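Local coordinates for short chain dehydrogenase (PDB 3H7A), which is probably an NAD(P)-dependent oxidoreductase of the short-chain dehydrogenase family, acting on a substrate that has not been identified, at residues Ala24-Ala29 with Ala222-Tyr227; Thr33-Arg38 with Asn76-His81; Glu70-Leu75 with Gly122-Arg127; Val91-Asn96 with Arg108-Met113; Thr140-Ser145 with Ser157-Leu162. All coordinates share one frame; numbering follows the deposited sequence. Where two conformers were deposited one is given.

Interaction 1: Ala24-Ala29 with Ala222-Tyr227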
# COMPACT_ATOMS: atom_id res chain seq x y z
N ALA B 24 21.41 17.95 -12.84
CA ALA B 24 22.17 19.20 -12.80
C ALA B 24 22.07 19.92 -14.15
O ALA B 24 21.75 21.10 -14.18
CB ALA B 24 23.62 18.93 -12.41
N LYS B 25 22.30 19.18 -15.24
CA LYS B 25 22.15 19.71 -16.61
C LYS B 25 20.78 20.34 -16.84
O LYS B 25 20.69 21.42 -17.41
CB LYS B 25 22.40 18.62 -17.68
CG LYS B 25 23.85 18.16 -17.87
CD LYS B 25 23.96 17.18 -19.07
CE LYS B 25 25.10 16.19 -18.88
NZ LYS B 25 25.37 15.30 -20.06
N LYS B 26 19.72 19.66 -16.39
CA LYS B 26 18.34 20.14 -16.59
C LYS B 26 18.03 21.43 -15.84
O LYS B 26 17.50 22.37 -16.42
CB LYS B 26 17.31 19.04 -16.23
CG LYS B 26 15.83 19.43 -16.40
CD LYS B 26 15.50 19.98 -17.80
CE LYS B 26 14.08 19.67 -18.20
NZ LYS B 26 13.50 20.70 -19.10
N PHE B 27 18.35 21.46 -14.55
CA PHE B 27 18.05 22.65 -13.76
C PHE B 27 18.93 23.84 -14.13
O PHE B 27 18.47 24.98 -14.06
CB PHE B 27 18.06 22.34 -12.27
CG PHE B 27 16.81 21.62 -11.82
CD1 PHE B 27 15.72 22.34 -11.33
CD2 PHE B 27 16.70 20.24 -11.96
CE1 PHE B 27 14.55 21.69 -10.94
CE2 PHE B 27 15.54 19.58 -11.58
CZ PHE B 27 14.46 20.30 -11.06
N ALA B 28 20.16 23.57 -14.58
CA ALA B 28 21.03 24.62 -15.09
C ALA B 28 20.52 25.14 -16.43
O ALA B 28 20.62 26.33 -16.70
CB ALA B 28 22.47 24.14 -15.21
N ALA B 29 19.96 24.24 -17.25
CA ALA B 29 19.38 24.60 -18.56
C ALA B 29 18.14 25.47 -18.40
O ALA B 29 17.80 26.24 -19.29
CB ALA B 29 19.05 23.36 -19.37
N ALA B 222 11.36 14.00 -15.23
CA ALA B 222 10.37 13.74 -14.16
C ALA B 222 10.52 14.70 -12.97
O ALA B 222 9.52 15.20 -12.43
CB ALA B 222 10.45 12.28 -13.70
N TYR B 223 11.76 14.98 -12.57
CA TYR B 223 11.99 15.96 -11.52
C TYR B 223 11.57 17.35 -11.96
O TYR B 223 11.01 18.12 -11.16
CB TYR B 223 13.45 15.95 -11.10
CG TYR B 223 13.73 14.97 -10.00
CD1 TYR B 223 12.93 14.92 -8.87
CD2 TYR B 223 14.81 14.08 -10.09
CE1 TYR B 223 13.17 14.02 -7.86
CE2 TYR B 223 15.07 13.18 -9.07
CZ TYR B 223 14.23 13.17 -7.95
OH TYR B 223 14.44 12.30 -6.91
N TRP B 224 11.82 17.67 -13.24
CA TRP B 224 11.35 18.94 -13.80
C TRP B 224 9.82 19.01 -13.83
O TRP B 224 9.24 20.03 -13.48
CB TRP B 224 11.95 19.23 -15.19
CG TRP B 224 11.56 20.63 -15.68
CD1 TRP B 224 10.72 20.93 -16.71
CD2 TRP B 224 11.95 21.88 -15.09
NE1 TRP B 224 10.58 22.30 -16.82
CE2 TRP B 224 11.32 22.91 -15.84
CE3 TRP B 224 12.78 22.24 -14.02
CZ2 TRP B 224 11.49 24.26 -15.54
CZ3 TRP B 224 12.96 23.59 -13.73
CH2 TRP B 224 12.30 24.59 -14.48
N GLN B 225 9.18 17.90 -14.19
CA GLN B 225 7.73 17.79 -14.10
C GLN B 225 7.21 18.09 -12.68
O GLN B 225 6.27 18.87 -12.50
CB GLN B 225 7.26 16.42 -14.57
CG GLN B 225 5.75 16.32 -14.73
CD GLN B 225 5.21 14.92 -14.50
OE1 GLN B 225 4.11 14.75 -13.96
NE2 GLN B 225 5.97 13.91 -14.92
N LEU B 226 7.84 17.48 -11.67
CA LEU B 226 7.46 17.75 -10.28
C LEU B 226 7.70 19.21 -9.92
O LEU B 226 6.86 19.84 -9.24
CB LEU B 226 8.20 16.83 -9.31
CG LEU B 226 7.72 15.38 -9.19
CD1 LEU B 226 8.71 14.52 -8.43
CD2 LEU B 226 6.33 15.32 -8.54
N TYR B 227 8.82 19.76 -10.39
CA TYR B 227 9.12 21.17 -10.16
C TYR B 227 7.99 22.04 -10.70
O TYR B 227 7.55 22.96 -10.03
CB TYR B 227 10.48 21.60 -10.76
CG TYR B 227 10.68 23.10 -10.59
CD1 TYR B 227 11.08 23.62 -9.37
CD2 TYR B 227 10.38 23.99 -11.61
CE1 TYR B 227 11.22 24.98 -9.18
CE2 TYR B 227 10.54 25.35 -11.44
CZ TYR B 227 10.95 25.83 -10.22
OH TYR B 227 11.08 27.18 -10.03

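Interaction 2: Thr33-Arg38 with Asn76-His81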
# COMPACT_ATOMS: atom_id res chain seq x y z
N THR B 33 21.32 28.35 -10.78
CA THR B 33 22.69 27.97 -10.48
C THR B 33 22.66 26.65 -9.73
O THR B 33 22.03 26.54 -8.70
CB THR B 33 23.46 29.02 -9.65
OG1 THR B 33 23.55 30.25 -10.38
CG2 THR B 33 24.87 28.53 -9.32
N VAL B 34 23.34 25.65 -10.25
CA VAL B 34 23.35 24.36 -9.59
C VAL B 34 24.58 24.24 -8.70
O VAL B 34 25.69 24.52 -9.12
CB VAL B 34 23.24 23.20 -10.62
CG1 VAL B 34 23.43 21.83 -9.94
CG2 VAL B 34 21.89 23.27 -11.34
N PHE B 35 24.34 23.89 -7.44
CA PHE B 35 25.37 23.43 -6.54
C PHE B 35 25.38 21.93 -6.61
O PHE B 35 24.43 21.27 -6.21
CB PHE B 35 25.11 23.95 -5.11
CG PHE B 35 25.72 25.31 -4.86
CD1 PHE B 35 25.28 26.43 -5.58
CD2 PHE B 35 26.78 25.46 -3.96
CE1 PHE B 35 25.87 27.67 -5.40
CE2 PHE B 35 27.37 26.71 -3.76
CZ PHE B 35 26.91 27.82 -4.48
N ALA B 36 26.46 21.39 -7.16
CA ALA B 36 26.56 19.98 -7.42
C ALA B 36 27.57 19.40 -6.46
O ALA B 36 28.69 19.89 -6.36
CB ALA B 36 26.99 19.75 -8.86
N GLY B 37 27.18 18.35 -5.75
CA GLY B 37 28.08 17.67 -4.83
C GLY B 37 28.23 16.19 -5.12
O GLY B 37 27.26 15.51 -5.44
N ARG B 38 29.47 15.71 -5.06
CA ARG B 38 29.77 14.28 -5.06
C ARG B 38 30.99 14.08 -4.17
O ARG B 38 31.63 15.07 -3.81
CB ARG B 38 30.00 13.75 -6.48
CG ARG B 38 31.30 14.20 -7.12
CD ARG B 38 31.46 13.63 -8.52
NE ARG B 38 31.77 12.20 -8.52
CZ ARG B 38 31.82 11.46 -9.62
NH1 ARG B 38 31.58 11.98 -10.82
NH2 ARG B 38 32.12 10.18 -9.53
N ASN B 76 24.04 25.84 3.20
CA ASN B 76 24.27 27.22 3.59
C ASN B 76 25.01 28.00 2.51
O ASN B 76 24.65 29.14 2.20
CB ASN B 76 25.06 27.29 4.89
CG ASN B 76 24.21 27.02 6.12
OD1 ASN B 76 22.98 27.06 6.06
ND2 ASN B 76 24.87 26.76 7.24
N ALA B 77 26.04 27.39 1.92
CA ALA B 77 26.79 27.96 0.79
C ALA B 77 25.90 28.22 -0.41
O ALA B 77 25.99 29.30 -1.02
CB ALA B 77 27.96 27.07 0.41
N ALA B 78 25.03 27.26 -0.74
CA ALA B 78 24.11 27.40 -1.87
C ALA B 78 23.14 28.53 -1.63
O ALA B 78 22.98 29.39 -2.49
CB ALA B 78 23.36 26.09 -2.17
N ASP B 79 22.54 28.58 -0.44
CA ASP B 79 21.60 29.64 -0.12
C ASP B 79 22.26 31.04 -0.06
O ASP B 79 21.61 32.04 -0.37
CB ASP B 79 20.87 29.35 1.20
CG ASP B 79 19.68 30.26 1.40
OD1 ASP B 79 18.74 30.20 0.58
OD2 ASP B 79 19.68 31.03 2.37
N ALA B 80 23.53 31.09 0.35
CA ALA B 80 24.26 32.36 0.45
C ALA B 80 24.52 32.93 -0.94
O ALA B 80 24.44 34.14 -1.14
CB ALA B 80 25.57 32.17 1.22
N HIS B 81 24.78 32.04 -1.90
CA HIS B 81 24.99 32.39 -3.31
C HIS B 81 23.76 33.07 -3.94
O HIS B 81 23.86 34.17 -4.51
CB HIS B 81 25.34 31.12 -4.06
CG HIS B 81 25.78 31.33 -5.47
ND1 HIS B 81 27.10 31.28 -5.85
CD2 HIS B 81 25.08 31.55 -6.61
CE1 HIS B 81 27.20 31.45 -7.15
NE2 HIS B 81 25.98 31.63 -7.64
O HOH W 1 25.77 32.07 -10.24

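Interaction 3: Glu70-Leu75 with Gly122-Arg127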
# COMPACT_ATOMS: atom_id res chain seq x y z
N GLU B 70 29.23 18.88 6.68
CA GLU B 70 29.44 19.12 5.26
C GLU B 70 28.13 19.38 4.52
O GLU B 70 28.09 20.23 3.63
CB GLU B 70 30.17 17.94 4.63
CG GLU B 70 31.65 17.83 4.97
CD GLU B 70 32.37 16.73 4.17
OE1 GLU B 70 32.17 16.64 2.93
OE2 GLU B 70 33.15 15.96 4.78
N VAL B 71 27.07 18.63 4.85
CA VAL B 71 25.75 18.84 4.23
C VAL B 71 25.24 20.24 4.57
O VAL B 71 24.80 20.97 3.68
CB VAL B 71 24.69 17.78 4.69
CG1 VAL B 71 23.27 18.19 4.31
CG2 VAL B 71 25.00 16.44 4.08
N THR B 72 25.32 20.60 5.84
CA THR B 72 24.89 21.90 6.32
C THR B 72 25.69 23.03 5.64
O THR B 72 25.12 24.04 5.23
CB THR B 72 24.98 21.95 7.85
OG1 THR B 72 24.33 20.78 8.37
CG2 THR B 72 24.30 23.19 8.44
N ALA B 73 27.00 22.84 5.49
CA ALA B 73 27.86 23.85 4.89
C ALA B 73 27.60 23.98 3.41
O ALA B 73 27.63 25.08 2.88
CB ALA B 73 29.34 23.57 5.17
N PHE B 74 27.36 22.85 2.75
CA PHE B 74 26.98 22.82 1.33
C PHE B 74 25.67 23.60 1.04
O PHE B 74 25.59 24.39 0.08
CB PHE B 74 26.88 21.35 0.88
CG PHE B 74 26.50 21.15 -0.57
CD1 PHE B 74 27.48 21.12 -1.57
CD2 PHE B 74 25.17 20.91 -0.94
CE1 PHE B 74 27.14 20.90 -2.89
CE2 PHE B 74 24.82 20.69 -2.27
CZ PHE B 74 25.81 20.68 -3.24
N LEU B 75 24.66 23.41 1.88
CA LEU B 75 23.36 24.04 1.71
C LEU B 75 23.38 25.51 2.08
O LEU B 75 22.79 26.33 1.38
CB LEU B 75 22.28 23.29 2.49
CG LEU B 75 21.99 21.87 1.97
CD1 LEU B 75 21.08 21.11 2.90
CD2 LEU B 75 21.42 21.93 0.58
N GLY B 122 17.29 17.31 4.14
CA GLY B 122 15.91 17.75 4.14
C GLY B 122 15.68 18.82 5.17
O GLY B 122 15.15 19.89 4.85
N ARG B 123 16.08 18.53 6.41
CA ARG B 123 15.92 19.45 7.54
C ARG B 123 16.60 20.79 7.32
O ARG B 123 16.01 21.85 7.55
CB ARG B 123 16.45 18.81 8.83
CG ARG B 123 16.18 19.65 10.08
CD ARG B 123 17.02 19.18 11.27
NE ARG B 123 18.45 19.31 11.02
CZ ARG B 123 19.40 18.65 11.68
NH1 ARG B 123 19.07 17.81 12.66
NH2 ARG B 123 20.68 18.84 11.37
N GLU B 124 17.84 20.74 6.83
CA GLU B 124 18.59 21.96 6.57
C GLU B 124 18.06 22.74 5.36
O GLU B 124 18.06 23.96 5.40
CB GLU B 124 20.10 21.68 6.47
CG GLU B 124 20.71 21.15 7.78
CD GLU B 124 20.36 22.00 9.01
OE1 GLU B 124 20.63 23.23 9.00
OE2 GLU B 124 19.81 21.44 9.99
N SER B 125 17.62 22.04 4.32
CA SER B 125 16.94 22.69 3.20
C SER B 125 15.65 23.39 3.64
O SER B 125 15.40 24.51 3.25
CB SER B 125 16.63 21.69 2.10
OG SER B 125 17.83 21.24 1.51
N ALA B 126 14.85 22.71 4.47
CA ALA B 126 13.64 23.29 5.03
C ALA B 126 13.93 24.56 5.84
O ALA B 126 13.20 25.53 5.72
CB ALA B 126 12.94 22.26 5.91
N ARG B 127 14.97 24.53 6.68
CA ARG B 127 15.35 25.70 7.46
C ARG B 127 15.61 26.89 6.54
O ARG B 127 15.04 27.96 6.73
CB ARG B 127 16.58 25.41 8.33
CG ARG B 127 16.97 26.57 9.24
CD ARG B 127 18.27 26.32 10.02
NE ARG B 127 19.32 25.69 9.21
CZ ARG B 127 20.19 26.33 8.43
NH1 ARG B 127 20.19 27.66 8.32
NH2 ARG B 127 21.08 25.63 7.74
O HOH W 2 22.92 20.56 10.68

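Interaction 4: Val91-Asn96 with Arg108-Met113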
# COMPACT_ATOMS: atom_id res chain seq x y z
N VAL B 91 21.15 10.11 -3.46
CA VAL B 91 22.25 9.30 -2.97
C VAL B 91 21.77 7.86 -2.86
O VAL B 91 21.09 7.48 -1.91
CB VAL B 91 22.84 9.86 -1.65
CG1 VAL B 91 23.92 8.97 -1.13
CG2 VAL B 91 23.41 11.25 -1.85
N GLY B 92 22.12 7.07 -3.89
CA GLY B 92 21.81 5.65 -3.95
C GLY B 92 22.74 4.85 -3.05
O GLY B 92 23.41 5.43 -2.19
N ALA B 93 22.79 3.54 -3.27
CA ALA B 93 23.54 2.59 -2.43
C ALA B 93 23.13 1.13 -2.65
O ALA B 93 23.19 0.35 -1.69
CB ALA B 93 23.38 2.92 -0.92
N ASN B 94 22.70 0.77 -3.86
CA ASN B 94 22.14 -0.57 -4.06
C ASN B 94 23.15 -1.68 -3.74
O ASN B 94 24.13 -1.85 -4.47
CB ASN B 94 21.54 -0.74 -5.46
CG ASN B 94 20.56 -1.92 -5.55
OD1 ASN B 94 20.79 -3.00 -5.00
ND2 ASN B 94 19.45 -1.71 -6.26
N VAL B 95 22.92 -2.37 -2.63
CA VAL B 95 23.74 -3.53 -2.21
C VAL B 95 22.85 -4.66 -1.72
O VAL B 95 21.76 -4.43 -1.20
CB VAL B 95 24.78 -3.18 -1.10
CG1 VAL B 95 25.82 -2.21 -1.62
CG2 VAL B 95 24.11 -2.62 0.15
N ASN B 96 23.32 -5.89 -1.88
CA ASN B 96 22.55 -7.07 -1.51
C ASN B 96 23.43 -8.02 -0.73
O ASN B 96 24.49 -8.40 -1.20
CB ASN B 96 22.01 -7.75 -2.78
CG ASN B 96 21.05 -8.91 -2.47
OD1 ASN B 96 21.47 -10.00 -2.11
ND2 ASN B 96 19.76 -8.67 -2.65
N ARG B 108 25.05 0.10 9.04
CA ARG B 108 25.25 1.48 9.52
C ARG B 108 25.58 2.45 8.38
O ARG B 108 25.00 3.54 8.30
CB ARG B 108 26.37 1.54 10.56
CG ARG B 108 26.01 2.21 11.88
CD ARG B 108 26.16 3.73 11.92
NE ARG B 108 25.62 4.26 13.18
CZ ARG B 108 25.56 5.55 13.51
NH1 ARG B 108 25.03 5.91 14.68
NH2 ARG B 108 26.03 6.48 12.69
N LYS B 109 26.53 2.06 7.52
CA LYS B 109 27.01 2.87 6.38
C LYS B 109 25.91 3.16 5.37
O LYS B 109 25.81 4.29 4.87
CB LYS B 109 28.19 2.19 5.65
CG LYS B 109 28.90 3.03 4.56
CD LYS B 109 29.94 2.21 3.72
CE LYS B 109 29.47 1.88 2.27
NZ LYS B 109 28.63 0.64 2.10
N VAL B 110 25.11 2.14 5.05
CA VAL B 110 24.00 2.32 4.11
C VAL B 110 22.96 3.28 4.71
O VAL B 110 22.47 4.17 4.02
CB VAL B 110 23.40 0.97 3.67
CG1 VAL B 110 22.10 1.15 2.92
CG2 VAL B 110 24.41 0.26 2.79
N TRP B 111 22.66 3.14 6.00
CA TRP B 111 21.80 4.11 6.66
C TRP B 111 22.37 5.55 6.66
O TRP B 111 21.64 6.51 6.38
CB TRP B 111 21.51 3.67 8.08
CG TRP B 111 20.72 4.69 8.84
CD1 TRP B 111 19.37 4.89 8.77
CD2 TRP B 111 21.22 5.65 9.78
NE1 TRP B 111 19.00 5.93 9.61
CE2 TRP B 111 20.11 6.40 10.24
CE3 TRP B 111 22.50 5.94 10.29
CZ2 TRP B 111 20.24 7.42 11.20
CZ3 TRP B 111 22.63 6.95 11.23
CH2 TRP B 111 21.50 7.68 11.68
N GLU B 112 23.66 5.69 6.97
CA GLU B 112 24.31 7.01 7.01
C GLU B 112 24.23 7.71 5.66
O GLU B 112 23.95 8.90 5.59
CB GLU B 112 25.78 6.92 7.44
CG GLU B 112 26.00 6.46 8.88
CD GLU B 112 27.48 6.35 9.25
OE1 GLU B 112 28.36 6.33 8.35
OE2 GLU B 112 27.76 6.28 10.46
N MET B 113 24.45 6.94 4.60
CA MET B 113 24.51 7.46 3.23
C MET B 113 23.11 7.72 2.65
O MET B 113 22.86 8.79 2.10
CB MET B 113 25.32 6.48 2.36
CG MET B 113 25.70 6.95 0.95
SD MET B 113 27.29 7.80 0.72
CE MET B 113 26.87 9.47 1.20

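Interaction 5: Thr140-Ser145 with Ser157-Leu162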
# COMPACT_ATOMS: atom_id res chain seq x y z
N THR B 140 15.17 11.00 -4.15
CA THR B 140 15.16 9.86 -5.08
C THR B 140 15.00 8.55 -4.34
O THR B 140 15.87 8.16 -3.57
CB THR B 140 16.45 9.79 -5.92
OG1 THR B 140 16.64 11.02 -6.62
CG2 THR B 140 16.34 8.67 -6.93
N GLY B 141 13.90 7.85 -4.62
CA GLY B 141 13.61 6.54 -4.03
C GLY B 141 13.85 5.41 -5.00
O GLY B 141 14.27 5.64 -6.13
N ALA B 142 13.59 4.18 -4.56
CA ALA B 142 13.82 2.99 -5.39
C ALA B 142 12.68 2.05 -5.08
O ALA B 142 11.88 2.35 -4.20
CB ALA B 142 15.15 2.34 -4.99
N THR B 143 12.61 0.90 -5.75
CA THR B 143 11.61 -0.10 -5.37
C THR B 143 11.87 -0.60 -3.95
O THR B 143 10.92 -0.97 -3.24
CB THR B 143 11.58 -1.31 -6.31
OG1 THR B 143 12.87 -1.90 -6.37
CG2 THR B 143 11.15 -0.90 -7.70
N ALA B 144 13.14 -0.59 -3.54
CA ALA B 144 13.51 -0.95 -2.17
C ALA B 144 12.97 0.07 -1.16
O ALA B 144 12.98 -0.20 0.02
CB ALA B 144 15.01 -1.13 -2.03
N SER B 145 12.45 1.22 -1.64
CA SER B 145 11.68 2.13 -0.78
C SER B 145 10.31 1.60 -0.38
O SER B 145 9.73 2.07 0.62
CB SER B 145 11.48 3.50 -1.43
OG SER B 145 12.72 4.01 -1.84
N SER B 157 16.05 -0.99 4.36
CA SER B 157 15.84 -0.32 5.66
C SER B 157 16.08 1.18 5.54
O SER B 157 15.28 2.00 6.00
CB SER B 157 16.72 -0.88 6.74
OG SER B 157 16.38 -0.28 7.98
N ALA B 158 17.19 1.52 4.88
CA ALA B 158 17.54 2.91 4.65
C ALA B 158 16.59 3.59 3.67
O ALA B 158 16.25 4.76 3.86
CB ALA B 158 18.98 3.01 4.17
N LYS B 159 16.17 2.90 2.60
CA LYS B 159 15.21 3.50 1.63
C LYS B 159 13.79 3.73 2.21
O LYS B 159 13.20 4.79 1.99
CB LYS B 159 15.16 2.74 0.30
CG LYS B 159 16.49 2.62 -0.43
CD LYS B 159 17.14 3.97 -0.80
CE LYS B 159 16.29 4.78 -1.72
NZ LYS B 159 17.07 5.94 -2.24
N PHE B 160 13.29 2.76 2.97
CA PHE B 160 12.04 2.89 3.72
C PHE B 160 12.18 4.07 4.67
O PHE B 160 11.29 4.92 4.75
CB PHE B 160 11.77 1.65 4.55
CG PHE B 160 10.96 0.59 3.86
CD1 PHE B 160 11.38 0.01 2.66
CD2 PHE B 160 9.83 0.06 4.49
CE1 PHE B 160 10.63 -1.02 2.09
CE2 PHE B 160 9.10 -0.94 3.92
CZ PHE B 160 9.52 -1.50 2.73
N GLY B 161 13.31 4.12 5.37
CA GLY B 161 13.61 5.19 6.32
C GLY B 161 13.57 6.56 5.65
O GLY B 161 12.98 7.50 6.19
N LEU B 162 14.18 6.67 4.47
CA LEU B 162 14.12 7.92 3.70
C LEU B 162 12.66 8.31 3.29
O LEU B 162 12.26 9.49 3.35
CB LEU B 162 15.02 7.83 2.44
CG LEU B 162 15.16 9.16 1.68
CD1 LEU B 162 15.93 10.16 2.51
CD2 LEU B 162 15.83 8.96 0.31
O HOH W 3 13.39 6.16 -0.40

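Interaction 1: Ala24-Ala29 with Ala222-Tyr227
Phe27 and Trp224 carry most of this meeting of two helices, with Lys26 adding a charged flank. The Trp224 side chain stands out from its helix with CG anti to the backbone N (chi1 -174°) and drives the edge of its six-membered ring toward the face of Phe27. The result is an offset edge-to-face pair, centroids 5.3 Å apart and planes at 73°, in which Phe27 CE1 lies 3.6 Å from Trp224 CE3. The far rim of the Phe27 ring meets the second helix again: CE1 reaches Tyr227 CB at 4.1 Å, and CE2 comes to 4.2 Å from Tyr223 CB. Lys26, bent at chi2 (53°), runs roughly perpendicular to the indole side chain and lays NZ over the five-membered ring, 4.0 Å from its centroid, in a cation-pi contact. The same ammonium forms a salt bridge with Glu30, while Tyr227 CD2 covers the opposite indole face, so the tryptophan is clasped from both sides. An alanine in place of Trp224 would probably open a gap between the helices and leave the Phe27 face and the Lys26 ammonium without their aromatic partner. Phe27 and Tyr223 also both rest on Ile88 of strand 84-89. Helices 18-29 and 216-228 thus lie side by side on one face of the parallel sheet, as in the Rossmann fold of short-chain dehydrogenases.

Interaction 2: Thr33-Arg38 with Asn76-His81
Phe35 reaches from its strand into the helix of Asn76-His81, and nearly every atom of its side chain finds a neighbour there. CB starts 4.0 Å from the methyl CB of Ala78, and CG follows at 3.7 Å from that same Ala78 carbon. With CG anti to the carbonyl carbon (chi1 -88°), the ring lies flat against the helix: Ala78 CA sits over its centre, 3.7 Å from the Phe35 centroid and only 4° off the ring normal, a CH-pi contact. The CE2 side of the ring runs to the CB of Ala77. Strand 33-38 is the second strand of the Rossmann sheet, and helix 68-81 runs nearly antiparallel to it across one face, so the phenyl ring fills the layer between them, beside Thr9 and Val59 of the flanking strands. At the far end, CE1 and CZ turn edge-on to the imidazole of His81, CE1 being 3.7 Å from His81 CG, in an offset edge-to-face pair with planes at 76°. Beyond it, Thr33 CG2 touches His81 NE2 at 3.7 Å. A water in the plane of the imidazole joins the two polar groups, 2.6 Å from His81 NE2 and 2.9 Å from Thr33 OG1.

Interaction 3: Glu70-Leu75 with Gly122-Arg127
Where helices 68-81 and 104-132 pack side by side on one face of the Rossmann sheet, Thr72 and Leu75 of the first meet Glu124 and Ser125 of the second. Leu75 CD1 meets both partners, 3.7 Å from Glu124 CB and 3.5 Å from Ser125 OG, and CD2 also nears Ser125 OG. That hydroxyl is hydrogen-bonded to Thr87 of strand 84-89 and to the carbonyl of Ser121. One turn earlier, Thr72 lies against the aliphatic part of Glu124, Thr72 OG1 3.7 Å from Glu124 CG. Its methyl CG2 reaches the salt-bridge network, 3.7 Å from Glu124 OE1 and 4.1 Å from Arg127 NH2. The glutamate curls back (chi1 -63°, chi2 -51°), which sets its carboxylate between two arginines of its own helix. Arg127 grips it side-on, NE and NH2 both donating to OE1, with NH2 at 2.7 Å from Glu124 OE1 and this oxygen close to the guanidinium plane; NH2 is also bonded to Asn76. On the other oxygen, Arg123 NE donates to the anti lone pair of Glu124 OE2 at 2.7 Å. The buried carboxylate is thereby balanced by two charges, which would probably favour its ionised form. Thr72 OG1, already bonded to the carbonyl of Glu68, also accepts from a water at 2.7 Å, itself weakly bonded by Arg123 NH2. Arg123 reaches farther, to Asp104 of the third subunit, whose Leu100 packs on Ala126 and Arg127. Such a long helix, packed on the sheet while facing another subunit, is typical of oligomeric short-chain dehydrogenases.

Interaction 4: Val91-Asn96 with Arg108-Met113
Val91 and Met113 meet with their side chains roughly perpendicular, whereas Val95 and Val110, farther along, run alongside each other with their ends pointing opposite ways. Val91 presents CG1, anti to the backbone N (chi1 177°), to the helix; there it lies 3.4 Å from Met113 CG, closer than carbons usually come. Met113 was modelled in two conformers, so this tightness is doubtful, but in the conformer described the chain bends at chi2 and chi3 and brings CE to 3.8 Å from Val91 CG1. That methyl also lies 3.4 Å from the carbonyl oxygen Met113 O, which is buried here without a hydrogen-bonding partner in the model. Ala93, at an unusual phi of 164°, turns its methyl toward the helix, where CB lies 4.4 Å from Val110 CG1. The other methyl of Val110 serves Val95: the two CG2 atoms of Val95 and Val110 touch at 3.9 Å. No hydrogen bond crosses the contact, and the side-chain pairs are apolar. By sequence, Val91 and Gly92 fall at the end of the family's Asn-Asn-Ala-Gly motif, with valine for the alanine. The loop runs from strand 84-89 to helix 104-132 and folds back on the latter, while helix 153-173 closes in from beside it, with Phe155 against Ala93 and Ala158 against Val110; on helix 104-132, Trp111 stacks on Trp111 of the third subunit.

Interaction 5: Thr140-Ser145 with Ser157-Leu162
Thr140 offers its carbonyl oxygen to Lys159, whose NZ donates a hydrogen bond to Thr140 O at 2.9 Å, in the carbonyl plane with a C=O...N angle of 147°. The hydroxyl of Thr140 is bonded to Tyr223 and Asn90. Gly141 follows, its CA 3.9 Å from Lys159 NZ, in a place where a side chain would crowd the hydroxyl of Ser145. At Ala142 the methyl lies 4.2 Å from Lys159 CE, and the backbone N donates almost straight to Ser145 OG, 2.9 Å away at an angle of 172°. Ser145 N returns a bond to Ala142 O, closing the 3-10 turn. Ala144 and Ser145 then bracket Phe160 with their carbonyls: Ala144 O is 3.1 Å from CD1 at the ring edge, while Ser145 O stands 3.3 Å from Phe160 CD1, over a face. Ser145 OG also touches a water, 2.7 Å away, which donates to Lys159 O. The lysine reaches Thr140 by turning at chi1, chi2 and chi3, all near -60°, so its chain folds along the turn. A methionine in its place would probably leave Thr140 O without this donor and the strand end less firmly tied to the helix. By sequence Lys159 probably corresponds to the lysine of the Tyr-x-x-x-Lys motif, but a phenylalanine stands at the tyrosine position and Ala142 where relatives carry the catalytic serine. Strand 135-142 is bonded at Gly141 to Leu183 and Ile185 of strand 178-185, and helix 153-173 packs against this strand end and, through Ala158, against helix 104-132, with Ser157 bonded to Gly161 of the third subunit.

In the fold
The five contacts dress one Rossmann sheet. Interactions 1 and 2 meet where Val34 of strand 33-38 packs against Ala24 and Phe27. Interactions 2 and 3 share helix 68-81, centres 10 Å apart, and are tied by Asn76 OD1 and Arg127 NH2 at 2.9 Å. Helix 104-132 carries interactions 3 and 4, about 20 Å apart between centres. Interaction 4 lies 10 Å from interaction 5 between centres, Ala158 packing on Val110 and Trp111. Interaction 5 lies where the active site of relatives is found, although the usual serine and tyrosine positions are probably Ala142 and Phe155. It joins interaction 1, centres 22 Å apart, through Tyr223 OH and Thr140 OG1. Interactions 3, 4 and 5 all touch the third subunit.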